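Local coordinates for protein Aar187cp (PDB 3ZIL) that probably regulates the establishment of sister-chromatid cohesion by acting on cohesin, and is represented here by its all-helical C-terminal Wap1 domain, at residues N146-E149 with Y150-I154; L44-C47 with L48-N52; K101-A104 with M105-L108. One frame throughout, in Å; residues are numbered along the deposited sequence.

Contact 1: residues N146-E149 with Y150-I154; sequences NTCE and YALYI
The amides of Tyr150, Ala151, Leu152 and Tyr153 each donate to the carbonyl four residues back, on Asn146, Thr147, Cys148 and Glu149 in turn, which is the i to i+4 pattern of the first turns of helix 147-158. The shortest of the four runs from Ala151 N to Thr147 O at 2.9 Å. Before the first turn, Asn146 has an extended backbone, and its side chain folds back over the helix start: chi1 of 63° sets CG beside both its own N and its carbonyl carbon. From there OD1 takes the amide of Glu149, with Asn146 OD1 to Glu149 N at 2.9 Å and an almost straight N-H...O angle of 177°. The other arm of the same amide group is also engaged, since Asn146 ND2 donates to Glu149 OE2 at 2.6 Å. That oxygen uses its anti lone pair, and it lies close to the amide plane, so the two bonds together fix the flip of the asparagine. A negative carboxylate in the first turn would probably be favoured by the helix dipole. On another side of the turn, Leu152 lays CD1 beside the sulfur of Cys148 (Cys148 SG to Leu152 CD1 4.1 Å), and its CG rests against the carbonyl at 3.3 Å from Cys148 O. Both side chains also pack on Leu175 of helix 168-178. Tyr150 is turned to a different neighbour: its hydroxyl bonds to Asp92 of helix 81-93, and its ring meets Phe144 edge-to-face. Since Asn146 N does not give the bond to Glu149, this is not a capping box; it is an asparagine N-cap with an added side-chain bond from ND2, at the start of helix 147-158, mostly buried here, in the Wap1 domain.

Contact 2: residues L44-C47 with L48-N52; sequences LRLC and LDMMN
Leu46 lays its CD1 methyl against the thioether of Met50 one turn on, with Leu46 CD1 to Met50 SD at 3.8 Å. The two chains meet at a slant, with different first torsions: Leu46 has CG anti to its backbone N (chi1 169°), whereas Met50 holds CG beside its own N (chi1 -71°). That N is also the donor to Leu46 O, so Met50 CG sits over the same carbonyl, 3.1 Å from Leu46 O. This is i to i+4 packing on an amphipathic helix, 36-52, of the all-helical Wap1 domain; Met50 faces Leu56 and Cys57 of helix 54-72 and Ile90 of helix 81-93, while Arg45 is exposed. On that more open flank Asp49 CG stands 3.1 Å from Arg45 O, an approach without a hydrogen bond, since the carboxylate oxygens and the carbonyl are all acceptors. Guanidinium and carboxylate planes are 85° apart, and Arg45 NE stays 4.8 Å from Asp49 OD2, too far for a salt bridge. Putting an alanine in place of Asp49 removes the carboxylate, which would probably leave the guanidinium of Arg45 without this nearby opposite charge and Leu56 less covered. Arg45 meets Phe26 and Ile27 of helix 20-27.

Contact 3: residues K101-A104 with M105-L108; sequences KRWA and MLSL
Leu106 and Met105 share a first torsion, chi1 -64° and -57°, that sets CG beside the backbone N, and in each case that N donates to a residue three back, Trp103 or Arg102. The branches are thereby carried over the accepting carbonyls. Leu106 CD1 comes to 3.5 Å from Trp103 O. In the same way Met105 CG lies 3.6 Å from Arg102 O. The bonds themselves are Leu106 N to Trp103 O at 2.9 Å and Met105 N to Arg102 O at 3.1 Å. In the second the donor stands 68° out of the carbonyl plane, the steep approach expected of tight i to i+3 turns. Arg102 O has a second donor in the indole NE1 of Trp69, while the side chain of Arg102 turns its NE to Glu70 in a salt bridge. The other methyl of Leu106 reaches the indole of Trp103 at its edge, near the ring plane, with Leu106 CD2 to Trp103 CZ3 at 4.4 Å. Trp103 is held by further partners: NE1 donates to Leu97 O, Trp69 meets it edge-to-face, and Tyr158 lies with its ring plane nearly parallel. Past Leu106 the chain straightens, and Ser107 OG accepts from Asn110 N. Together these features make a short 3-10 segment leading into a serine N-cap, the connection by which the loop after helix 81-93 enters helix 108-116.

Overall arrangement
Along the chain the order is contact 2, contact 3, contact 1, and none encloses another. All three lie in the N-terminal part of the Wap1 domain, on the same side of the chain's centre. Centres of contacts 1 and 3 are 16 Å apart, those of 1 and 2 19 Å, and those of 2 and 3 22 Å; no two touch, and the nearest atoms of contacts 1 and 3 stay about 5 Å apart. Helix 81-93 is common ground: it meets side chains from every contact. The C-terminal half of helix 36-52, the loop at 101-108 and the helix start at 146-154 thus lie around that one helix, in the N-terminal part of this elongated, strand-free chain.

Contact 1: residues N146-E149 with Y150-I154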
loop_
_atom_site.group_PDB
_atom_site.type_symbol
_atom_site.label_atom_id
_atom_site.label_comp_id
_atom_site.label_asym_id
_atom_site.label_seq_id
_atom_site.Cartn_x
_atom_site.Cartn_y
_atom_site.Cartn_z
ATOM N N ASN A 146 15.392 -12.489 3.541
ATOM C CA ASN A 146 15.516 -11.592 4.618
ATOM C C ASN A 146 14.110 -11.403 5.178
ATOM O O ASN A 146 13.086 -11.704 4.490
ATOM C CB ASN A 146 16.140 -10.253 4.109
ATOM C CG ASN A 146 15.234 -9.561 3.072
ATOM O OD1 ASN A 146 14.244 -8.972 3.409
ATOM N ND2 ASN A 146 15.577 -9.670 1.806
ATOM N N THR A 147 14.066 -10.932 6.419
ATOM C CA THR A 147 12.841 -10.823 7.137
ATOM C C THR A 147 12.053 -9.571 6.739
ATOM O O THR A 147 10.848 -9.530 6.890
ATOM C CB THR A 147 13.136 -10.756 8.646
ATOM O OG1 THR A 147 14.321 -9.984 8.827
ATOM C CG2 THR A 147 13.382 -12.119 9.184
ATOM N N CYS A 148 12.692 -8.555 6.215
ATOM C CA CYS A 148 11.907 -7.374 5.774
ATOM C C CYS A 148 10.893 -7.836 4.746
ATOM O O CYS A 148 9.670 -7.714 4.915
ATOM C CB CYS A 148 12.839 -6.260 5.204
ATOM S SG CYS A 148 11.893 -4.942 4.308
ATOM N N GLU A 149 11.375 -8.473 3.693
ATOM C CA GLU A 149 10.487 -8.960 2.625
ATOM C C GLU A 149 9.621 -10.143 3.073
ATOM O O GLU A 149 8.488 -10.228 2.675
ATOM C CB GLU A 149 11.310 -9.428 1.376
ATOM C CG GLU A 149 12.177 -8.306 0.811
ATOM C CD GLU A 149 12.868 -8.781 -0.396
ATOM O OE1 GLU A 149 12.245 -8.874 -1.429
ATOM O OE2 GLU A 149 13.996 -9.194 -0.266
ATOM N N TYR A 150 10.175 -11.125 3.831
ATOM C CA TYR A 150 9.330 -12.220 4.236
ATOM C C TYR A 150 8.160 -11.731 5.181
ATOM O O TYR A 150 7.087 -12.238 5.123
ATOM C CB TYR A 150 10.154 -13.387 4.844
ATOM C CG TYR A 150 9.691 -14.749 4.302
ATOM C CD1 TYR A 150 8.330 -14.977 4.012
ATOM C CD2 TYR A 150 10.609 -15.793 4.036
ATOM C CE1 TYR A 150 7.882 -16.188 3.482
ATOM C CE2 TYR A 150 10.160 -17.012 3.519
ATOM C CZ TYR A 150 8.795 -17.198 3.235
ATOM O OH TYR A 150 8.334 -18.361 2.718
ATOM N N ALA A 151 8.424 -10.791 6.076
ATOM C CA ALA A 151 7.471 -10.354 7.061
ATOM C C ALA A 151 6.409 -9.526 6.382
ATOM O O ALA A 151 5.201 -9.747 6.645
ATOM C CB ALA A 151 8.178 -9.523 8.107
ATOM N N LEU A 152 6.800 -8.651 5.438
ATOM C CA LEU A 152 5.759 -7.962 4.554
ATOM C C LEU A 152 4.810 -9.003 3.864
ATOM O O LEU A 152 3.576 -8.873 3.872
ATOM C CB LEU A 152 6.457 -7.151 3.440
ATOM C CG LEU A 152 7.146 -5.837 3.920
ATOM C CD1 LEU A 152 8.074 -5.339 2.823
ATOM C CD2 LEU A 152 6.117 -4.705 4.279
ATOM N N TYR A 153 5.450 -10.025 3.276
ATOM C CA TYR A 153 4.719 -11.105 2.606
ATOM C C TYR A 153 3.764 -11.858 3.545
ATOM O O TYR A 153 2.636 -12.045 3.221
ATOM C CB TYR A 153 5.685 -12.107 1.961
ATOM C CG TYR A 153 4.973 -13.179 1.182
ATOM C CD1 TYR A 153 4.486 -12.916 -0.119
ATOM C CD2 TYR A 153 4.751 -14.431 1.745
ATOM C CE1 TYR A 153 3.843 -13.886 -0.845
ATOM C CE2 TYR A 153 4.080 -15.389 1.041
ATOM C CZ TYR A 153 3.645 -15.115 -0.246
ATOM O OH TYR A 153 2.957 -16.116 -0.902
ATOM N N ILE A 154 4.247 -12.295 4.718
ATOM C CA ILE A 154 3.403 -12.971 5.632
ATOM C C ILE A 154 2.217 -12.095 6.007
ATOM O O ILE A 154 1.067 -12.580 6.064
ATOM C CB ILE A 154 4.155 -13.373 6.936
ATOM C CG1 ILE A 154 5.297 -14.313 6.608
ATOM C CG2 ILE A 154 3.130 -13.905 7.955
ATOM C CD1 ILE A 154 4.729 -15.631 5.995
#

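Contact 2: residues L44-C47 with L48-N52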
loop_
_atom_site.group_PDB
_atom_site.type_symbol
_atom_site.label_atom_id
_atom_site.label_comp_id
_atom_site.label_asym_id
_atom_site.label_seq_id
_atom_site.Cartn_x
_atom_site.Cartn_y
_atom_site.Cartn_z
ATOM N N LEU A 44 16.160 -24.638 12.465
ATOM C CA LEU A 44 16.810 -24.721 11.149
ATOM C C LEU A 44 16.692 -26.083 10.490
ATOM O O LEU A 44 16.320 -26.245 9.288
ATOM C CB LEU A 44 18.281 -24.265 11.232
ATOM C CG LEU A 44 19.167 -24.419 9.961
ATOM C CD1 LEU A 44 18.478 -23.567 8.861
ATOM C CD2 LEU A 44 20.612 -23.970 10.168
ATOM N N ARG A 45 16.981 -27.098 11.278
ATOM C CA ARG A 45 16.941 -28.428 10.833
ATOM C C ARG A 45 15.500 -28.822 10.481
ATOM O O ARG A 45 15.262 -29.539 9.498
ATOM C CB ARG A 45 17.573 -29.277 11.929
ATOM C CG ARG A 45 17.349 -30.776 11.769
ATOM C CD ARG A 45 18.312 -31.497 12.759
ATOM N NE ARG A 45 18.262 -32.909 12.477
ATOM C CZ ARG A 45 18.726 -33.875 13.254
ATOM N NH1 ARG A 45 19.303 -33.598 14.420
ATOM N NH2 ARG A 45 18.568 -35.150 12.855
ATOM N N LEU A 46 14.515 -28.308 11.229
ATOM C CA LEU A 46 13.104 -28.568 10.908
ATOM C C LEU A 46 12.655 -27.968 9.553
ATOM O O LEU A 46 11.959 -28.658 8.735
ATOM C CB LEU A 46 12.227 -28.036 12.028
ATOM C CG LEU A 46 10.715 -27.960 11.803
ATOM C CD1 LEU A 46 10.187 -29.372 11.597
ATOM C CD2 LEU A 46 9.966 -27.139 12.898
ATOM N N CYS A 47 13.042 -26.704 9.345
ATOM C CA CYS A 47 12.670 -25.934 8.142
ATOM C C CYS A 47 13.280 -26.677 6.969
ATOM O O CYS A 47 12.638 -26.891 5.934
ATOM C CB CYS A 47 13.192 -24.492 8.211
ATOM S SG CYS A 47 12.303 -23.552 9.506
ATOM N N LEU A 48 14.523 -27.095 7.143
ATOM C CA LEU A 48 15.248 -27.716 6.004
ATOM C C LEU A 48 14.646 -29.107 5.608
ATOM O O LEU A 48 14.422 -29.382 4.434
ATOM C CB LEU A 48 16.740 -27.721 6.255
ATOM C CG LEU A 48 17.644 -27.993 5.028
ATOM C CD1 LEU A 48 17.520 -26.996 3.868
ATOM C CD2 LEU A 48 19.069 -27.979 5.524
ATOM N N ASP A 49 14.279 -29.921 6.597
ATOM C CA ASP A 49 13.481 -31.139 6.376
ATOM C C ASP A 49 12.144 -30.861 5.657
ATOM O O ASP A 49 11.753 -31.569 4.699
ATOM C CB ASP A 49 13.249 -31.833 7.720
ATOM C CG ASP A 49 14.552 -32.365 8.330
ATOM O OD1 ASP A 49 15.588 -32.364 7.651
ATOM O OD2 ASP A 49 14.570 -32.777 9.489
ATOM N N MET A 50 11.433 -29.844 6.116
ATOM C CA MET A 50 10.098 -29.520 5.587
ATOM C C MET A 50 10.258 -29.036 4.184
ATOM O O MET A 50 9.523 -29.447 3.314
ATOM C CB MET A 50 9.455 -28.378 6.402
ATOM C CG MET A 50 9.037 -28.822 7.785
ATOM S SD MET A 50 8.408 -27.506 8.859
ATOM C CE MET A 50 6.913 -27.264 7.932
ATOM N N MET A 51 11.229 -28.158 3.966
ATOM C CA MET A 51 11.603 -27.700 2.616
ATOM C C MET A 51 11.944 -28.899 1.729
ATOM O O MET A 51 11.534 -28.907 0.597
ATOM C CB MET A 51 12.771 -26.687 2.633
ATOM C CG MET A 51 13.077 -26.136 1.246
ATOM S SD MET A 51 11.790 -24.975 0.637
ATOM C CE MET A 51 12.336 -23.430 1.392
ATOM N N ASN A 52 12.604 -29.946 2.271
ATOM C CA ASN A 52 13.000 -31.092 1.465
ATOM C C ASN A 52 11.943 -32.233 1.368
ATOM O O ASN A 52 12.089 -33.160 0.561
ATOM C CB ASN A 52 14.364 -31.636 1.992
ATOM C CG ASN A 52 15.552 -30.694 1.675
ATOM O OD1 ASN A 52 15.452 -29.780 0.840
ATOM N ND2 ASN A 52 16.660 -30.862 2.405
#

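Contact 3: residues K101-A104 with M105-L108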
loop_
_atom_site.group_PDB
_atom_site.type_symbol
_atom_site.label_atom_id
_atom_site.label_comp_id
_atom_site.label_asym_id
_atom_site.label_seq_id
_atom_site.Cartn_x
_atom_site.Cartn_y
_atom_site.Cartn_z
ATOM N N LYS A 101 -7.001 -18.315 16.154
ATOM C CA LYS A 101 -6.433 -17.326 17.043
ATOM C C LYS A 101 -4.919 -17.484 17.326
ATOM O O LYS A 101 -4.299 -16.548 17.872
ATOM C CB LYS A 101 -7.186 -17.329 18.366
ATOM C CG LYS A 101 -8.625 -16.832 18.229
ATOM C CD LYS A 101 -9.150 -16.460 19.612
ATOM C CE LYS A 101 -10.528 -17.031 19.832
ATOM N NZ LYS A 101 -11.495 -16.338 18.936
ATOM N N ARG A 102 -4.333 -18.636 16.979
ATOM C CA ARG A 102 -2.924 -18.846 17.275
ATOM C C ARG A 102 -2.070 -18.068 16.268
ATOM O O ARG A 102 -0.880 -18.018 16.407
ATOM C CB ARG A 102 -2.541 -20.345 17.313
ATOM C CG ARG A 102 -3.042 -21.039 18.591
ATOM C CD ARG A 102 -2.918 -22.557 18.402
ATOM N NE ARG A 102 -2.941 -23.187 19.711
ATOM C CZ ARG A 102 -3.980 -23.937 20.159
ATOM N NH1 ARG A 102 -5.019 -24.228 19.365
ATOM N NH2 ARG A 102 -3.930 -24.528 21.349
ATOM N N TRP A 103 -2.708 -17.423 15.282
ATOM C CA TRP A 103 -2.006 -16.421 14.507
ATOM C C TRP A 103 -1.538 -15.254 15.407
ATOM O O TRP A 103 -0.477 -14.688 15.155
ATOM C CB TRP A 103 -2.881 -15.919 13.359
ATOM C CG TRP A 103 -2.848 -16.757 12.095
ATOM C CD1 TRP A 103 -3.892 -17.530 11.569
ATOM C CD2 TRP A 103 -1.737 -16.951 11.161
ATOM N NE1 TRP A 103 -3.517 -18.147 10.425
ATOM C CE2 TRP A 103 -2.239 -17.841 10.108
ATOM C CE3 TRP A 103 -0.437 -16.464 11.074
ATOM C CZ2 TRP A 103 -1.455 -18.233 9.018
ATOM C CZ3 TRP A 103 0.363 -16.887 9.975
ATOM C CH2 TRP A 103 -0.137 -17.742 8.982
ATOM N N ALA A 104 -2.244 -14.971 16.513
ATOM C CA ALA A 104 -1.877 -13.906 17.469
ATOM C C ALA A 104 -0.539 -14.236 18.126
ATOM O O ALA A 104 0.096 -13.352 18.732
ATOM C CB ALA A 104 -2.945 -13.737 18.573
ATOM N N MET A 105 -0.017 -15.461 17.964
ATOM C CA MET A 105 1.329 -15.631 18.553
ATOM C C MET A 105 2.388 -14.877 17.755
ATOM O O MET A 105 3.516 -14.812 18.195
ATOM C CB MET A 105 1.766 -17.102 18.741
ATOM C CG MET A 105 0.839 -17.943 19.583
ATOM S SD MET A 105 1.365 -19.729 19.460
ATOM C CE MET A 105 2.659 -19.789 20.714
ATOM N N LEU A 106 2.040 -14.365 16.555
ATOM C CA LEU A 106 2.925 -13.520 15.777
ATOM C C LEU A 106 2.449 -12.079 15.919
ATOM O O LEU A 106 1.595 -11.635 15.080
ATOM C CB LEU A 106 2.936 -13.952 14.267
ATOM C CG LEU A 106 3.470 -15.360 13.909
ATOM C CD1 LEU A 106 2.490 -16.448 14.373
ATOM C CD2 LEU A 106 3.755 -15.499 12.401
ATOM N N SER A 107 2.931 -11.333 16.945
ATOM C CA SER A 107 2.301 -10.031 17.226
ATOM C C SER A 107 2.528 -9.084 16.061
ATOM O O SER A 107 3.662 -8.890 15.661
ATOM C CB SER A 107 2.872 -9.369 18.488
ATOM O OG SER A 107 2.481 -8.006 18.499
ATOM N N LEU A 108 1.464 -8.531 15.507
ATOM C CA LEU A 108 1.577 -7.579 14.410
ATOM C C LEU A 108 2.373 -6.372 14.865
ATOM O O LEU A 108 3.392 -6.003 14.305
ATOM C CB LEU A 108 0.186 -7.185 13.901
ATOM C CG LEU A 108 -0.400 -8.269 12.953
ATOM C CD1 LEU A 108 -1.823 -7.987 12.521
ATOM C CD2 LEU A 108 0.449 -8.434 11.691
#